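Local structure of putative NAD dependent dehydrogenase (Micromonospora echinospora, 6NOR) at residues Phe151-His155 / Leu205-Met209; Val218-Thr222 / Ala346-Ala351. The protein binds NAD and is probably an oxidoreductase acting in the biosynthesis of the aminoglycoside gentamicin. All blocks are in the same frame, centred on the assembly; numbering follows the deposited sequence.

Both contacts pack helices around the mixed beta sheet of the GFO/IDH/MocA-type C-terminal domain, with centres 23 Å apart and nearest atoms about 10 Å apart. They share no element, but helix 199-209 of interaction 1 is followed in the chain by strand 215-223 of interaction 2. Interaction 1 joins two helices and is the more buried, its centre about 14 Å from that of the chain; large aromatic and sulfur-bearing side chains bridge well-separated axes. Interaction 2, about 21 Å out and partly buried, lays the helix 334-353 against a strand at close range through alanines, with one serine hydroxyl receiving a backbone N-H.

Interaction 1 of 2, residues Phe151-His155 / Leu205-Met209; sequences FVRAH and LCRWM
His155 and Met209 bring their CA atoms to 5.5 Å where the two helical segments come together, although the segment axes stay 11.1 Å apart at closest approach and run at 40° to each other. This is a helix-helix contact on the mixed sheet of the GFO/IDH/MocA-type C-terminal domain, and the wide axis spacing is bridged by large side chains. His155 and Trp208 make an offset stack: the imidazole lies over the five-membered ring of the indole with centroids 3.9 Å apart and planes inclined by just 3°. In both, CG is anti to the backbone N, which sends the rings into the space between the helices; the turn of each ring about CB-CG then sets the planes nearly parallel. The overlap continues along the indole, where His155 CB sits over the six-membered ring as a CH-pi contact. The far end of that ring reaches the preceding helical turn, with Phe151 CB in its plane at the edge, 3.9 Å from Trp208 CZ3. His332 adds an edge-to-face contact to Trp208.

Met209 starts away from helix 149-157, but its chain bends at chi2 (-64°) and returns SD to the edge of the imidazole and CE toward Phe151. Phe151 itself crosses Leu205 at about a right angle, CD2 to CD2, and is further enclosed by Leu261 and Val263 of strand 260-267. The apolar side of the interface is thus continuous with the sheet. Polar closure comes from the backbone: one water donates to His155 O at 2.9 Å and to Met209 O at 2.8 Å. The same oxygen lies 3.2 Å above the plane of the His155 ring, offset toward its rim, on the face opposite Trp208.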
# COMPACT_ATOMS: atom_id res chain seq x y z
N PHE A 151 14.55 10.24 2.91
CA PHE A 151 15.10 9.85 4.21
C PHE A 151 15.42 11.06 5.07
O PHE A 151 15.30 11.00 6.27
CB PHE A 151 16.34 8.98 4.02
CG PHE A 151 16.05 7.58 3.55
CD1 PHE A 151 14.77 7.07 3.59
CD2 PHE A 151 17.04 6.79 3.04
CE1 PHE A 151 14.49 5.77 3.14
CE2 PHE A 151 16.78 5.50 2.60
CZ PHE A 151 15.51 4.99 2.65
N VAL A 152 15.83 12.16 4.46
CA VAL A 152 16.06 13.39 5.18
C VAL A 152 14.77 13.87 5.83
O VAL A 152 14.74 14.19 7.01
CB VAL A 152 16.62 14.48 4.24
CG1 VAL A 152 16.60 15.82 4.92
CG2 VAL A 152 18.03 14.13 3.81
N ARG A 153 13.70 13.90 5.05
CA ARG A 153 12.37 14.14 5.58
C ARG A 153 12.01 13.23 6.74
O ARG A 153 11.54 13.68 7.76
CB ARG A 153 11.32 13.98 4.48
CG ARG A 153 9.92 14.21 4.97
CD ARG A 153 9.78 15.59 5.59
NE ARG A 153 8.41 16.06 5.55
CZ ARG A 153 7.85 16.82 6.48
NH1 ARG A 153 8.55 17.20 7.53
NH2 ARG A 153 6.59 17.21 6.35
N ALA A 154 12.25 11.93 6.58
CA ALA A 154 11.92 10.99 7.64
C ALA A 154 12.80 11.20 8.88
O ALA A 154 12.35 11.03 10.02
CB ALA A 154 12.05 9.56 7.12
N HIS A 155 14.06 11.55 8.64
CA HIS A 155 14.97 11.86 9.73
C HIS A 155 14.47 13.05 10.56
O HIS A 155 14.55 13.03 11.78
CB HIS A 155 16.37 12.14 9.17
CG HIS A 155 17.31 12.74 10.16
ND1 HIS A 155 18.10 11.99 10.99
CD2 HIS A 155 17.58 14.04 10.45
CE1 HIS A 155 18.83 12.78 11.75
NE2 HIS A 155 18.53 14.03 11.45
N LEU A 205 22.55 4.48 8.31
CA LEU A 205 21.16 4.92 8.43
C LEU A 205 20.62 4.74 9.83
O LEU A 205 19.99 5.65 10.35
CB LEU A 205 20.27 4.17 7.45
CG LEU A 205 20.48 4.62 6.01
CD1 LEU A 205 19.88 3.63 5.01
CD2 LEU A 205 19.89 6.03 5.82
N CYS A 206 20.87 3.58 10.44
CA CYS A 206 20.45 3.34 11.83
C CYS A 206 20.95 4.40 12.81
O CYS A 206 20.16 5.00 13.53
CB CYS A 206 20.92 1.98 12.34
SG CYS A 206 19.87 0.59 12.01
N ARG A 207 22.27 4.58 12.86
CA ARG A 207 22.91 5.61 13.70
C ARG A 207 22.25 6.95 13.54
O ARG A 207 21.86 7.60 14.49
CB ARG A 207 24.37 5.82 13.33
CG ARG A 207 25.33 4.81 13.79
CD ARG A 207 26.74 5.28 13.41
NE ARG A 207 27.33 6.21 14.38
CZ ARG A 207 27.80 7.40 14.05
NH1 ARG A 207 27.72 7.84 12.80
NH2 ARG A 207 28.34 8.18 14.98
N TRP A 208 22.17 7.35 12.28
CA TRP A 208 21.73 8.67 11.89
C TRP A 208 20.29 8.91 12.27
O TRP A 208 19.97 9.95 12.83
CB TRP A 208 21.91 8.82 10.39
CG TRP A 208 21.37 10.07 9.79
CD1 TRP A 208 21.72 11.36 10.10
CD2 TRP A 208 20.43 10.15 8.71
NE1 TRP A 208 21.03 12.23 9.28
CE2 TRP A 208 20.25 11.51 8.42
CE3 TRP A 208 19.73 9.20 7.96
CZ2 TRP A 208 19.38 11.95 7.42
CZ3 TRP A 208 18.87 9.63 6.96
CH2 TRP A 208 18.70 10.99 6.71
N MET A 209 19.43 7.94 12.00
CA MET A 209 18.02 8.10 12.35
C MET A 209 17.87 8.33 13.85
O MET A 209 16.95 9.01 14.26
CB MET A 209 17.21 6.89 11.90
CG MET A 209 16.98 6.84 10.39
SD MET A 209 16.01 8.23 9.74
CE MET A 209 16.11 7.87 8.01
O HOH W 1 16.25 11.63 13.70

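Interaction 2 of 2, residues Val218-Thr222 / Ala346-Ala351; sequences VTACT and AAYRSA
Val218, Ala220 and Thr222, alternate residues of strand 215-223, turn their side chains toward helix 334-353; the axes of segments 218-222 and 346-351 cross at -63° and come within 6.1 Å. The close spacing is consistent with the alanines (Ala346, Ala347, Ala351) that make up much of the helix face. Val218 places CG1 anti to its backbone N (chi1 175°), and this branch lies against Ala347, 3.8 Å from its CB; Ala346 meets the valine at CB. The methyl of Ala220 faces both Ala347 and Ala351, its CB 3.9 Å from Ala347 CB but nearest to the carbonyl oxygen Ala347 O, at 3.3 Å. Farther along, the methyl of Ala351 rests against both branches of Thr222, OG1 at 3.9 Å and CG2 at 4.0 Å from Ala351 CB.

Ser350 OG extends across to the strand and accepts the N-H of Ala220 at 2.9 Å, a bond bent to 137° at the hydrogen. The same hydroxyl is hydrogen-bonded to Arg355 O, in the segment that leads into strand 357-358, the neighbour of strand 215-223. Ala220 O also approaches the helix, making a CA-H...O contact of 3.3 Å with Ala351 CA. A water accepts from Thr222 N and donates weakly to Ala351 O. On the strand's other side, Thr219 packs on Thr219 of the third subunit.

Small methyls thus accompany close backbone approach, and the serine hydroxyl takes up, by a bent bond, a strand N-H on the edge away from strand 234-241, tying it to the chain after the helix.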
# COMPACT_ATOMS: atom_id res chain seq x y z
N VAL A 218 27.17 -5.15 19.91
CA VAL A 218 26.74 -5.65 18.62
C VAL A 218 26.60 -7.17 18.70
O VAL A 218 27.40 -7.84 19.35
CB VAL A 218 27.74 -5.27 17.50
CG1 VAL A 218 27.35 -5.89 16.20
CG2 VAL A 218 27.80 -3.76 17.32
N THR A 219 25.57 -7.70 18.05
CA THR A 219 25.42 -9.13 17.85
C THR A 219 25.11 -9.36 16.38
O THR A 219 24.40 -8.58 15.77
CB THR A 219 24.30 -9.72 18.73
OG1 THR A 219 24.34 -9.11 20.03
CG2 THR A 219 24.44 -11.21 18.86
N ALA A 220 25.62 -10.42 15.78
CA ALA A 220 25.42 -10.62 14.36
C ALA A 220 25.39 -12.08 13.96
O ALA A 220 25.99 -12.92 14.60
CB ALA A 220 26.50 -9.89 13.55
N CYS A 221 24.70 -12.35 12.87
CA CYS A 221 24.64 -13.66 12.29
C CYS A 221 24.85 -13.50 10.78
O CYS A 221 24.32 -12.57 10.19
CB CYS A 221 23.27 -14.31 12.60
SG CYS A 221 23.29 -16.08 12.68
N THR A 222 25.65 -14.38 10.16
CA THR A 222 25.82 -14.37 8.71
C THR A 222 25.72 -15.76 8.09
O THR A 222 26.00 -16.75 8.74
CB THR A 222 27.18 -13.77 8.29
OG1 THR A 222 28.24 -14.59 8.81
CG2 THR A 222 27.36 -12.36 8.80
N ALA A 346 33.07 -5.23 14.52
CA ALA A 346 32.50 -5.87 15.69
C ALA A 346 31.47 -6.92 15.29
O ALA A 346 31.45 -8.01 15.85
CB ALA A 346 31.87 -4.84 16.61
N ALA A 347 30.64 -6.59 14.31
CA ALA A 347 29.63 -7.51 13.83
C ALA A 347 30.24 -8.80 13.26
O ALA A 347 29.77 -9.88 13.56
CB ALA A 347 28.75 -6.83 12.79
N TYR A 348 31.29 -8.67 12.46
CA TYR A 348 31.97 -9.85 11.92
C TYR A 348 32.60 -10.72 13.02
O TYR A 348 32.62 -11.94 12.93
CB TYR A 348 33.05 -9.43 10.91
CG TYR A 348 32.52 -9.17 9.51
CD1 TYR A 348 31.91 -10.18 8.77
CD2 TYR A 348 32.63 -7.91 8.92
CE1 TYR A 348 31.43 -9.95 7.49
CE2 TYR A 348 32.17 -7.67 7.64
CZ TYR A 348 31.58 -8.68 6.93
OH TYR A 348 31.11 -8.42 5.67
N ARG A 349 33.12 -10.09 14.05
CA ARG A 349 33.63 -10.86 15.18
C ARG A 349 32.52 -11.61 15.89
O ARG A 349 32.66 -12.79 16.17
CB ARG A 349 34.36 -9.95 16.16
CG ARG A 349 35.77 -9.64 15.70
CD ARG A 349 36.37 -8.59 16.57
NE ARG A 349 36.21 -8.93 17.97
CZ ARG A 349 36.26 -8.04 18.95
NH1 ARG A 349 36.45 -6.75 18.66
NH2 ARG A 349 36.12 -8.43 20.21
N SER A 350 31.41 -10.93 16.15
CA SER A 350 30.24 -11.54 16.78
C SER A 350 29.71 -12.72 16.00
O SER A 350 29.33 -13.73 16.57
CB SER A 350 29.14 -10.50 16.96
OG SER A 350 27.94 -11.10 17.43
N ALA A 351 29.68 -12.60 14.68
CA ALA A 351 29.16 -13.69 13.87
C ALA A 351 30.12 -14.87 13.92
O ALA A 351 29.71 -16.02 13.86
CB ALA A 351 28.94 -13.23 12.41
O HOH W 2 26.90 -16.34 11.82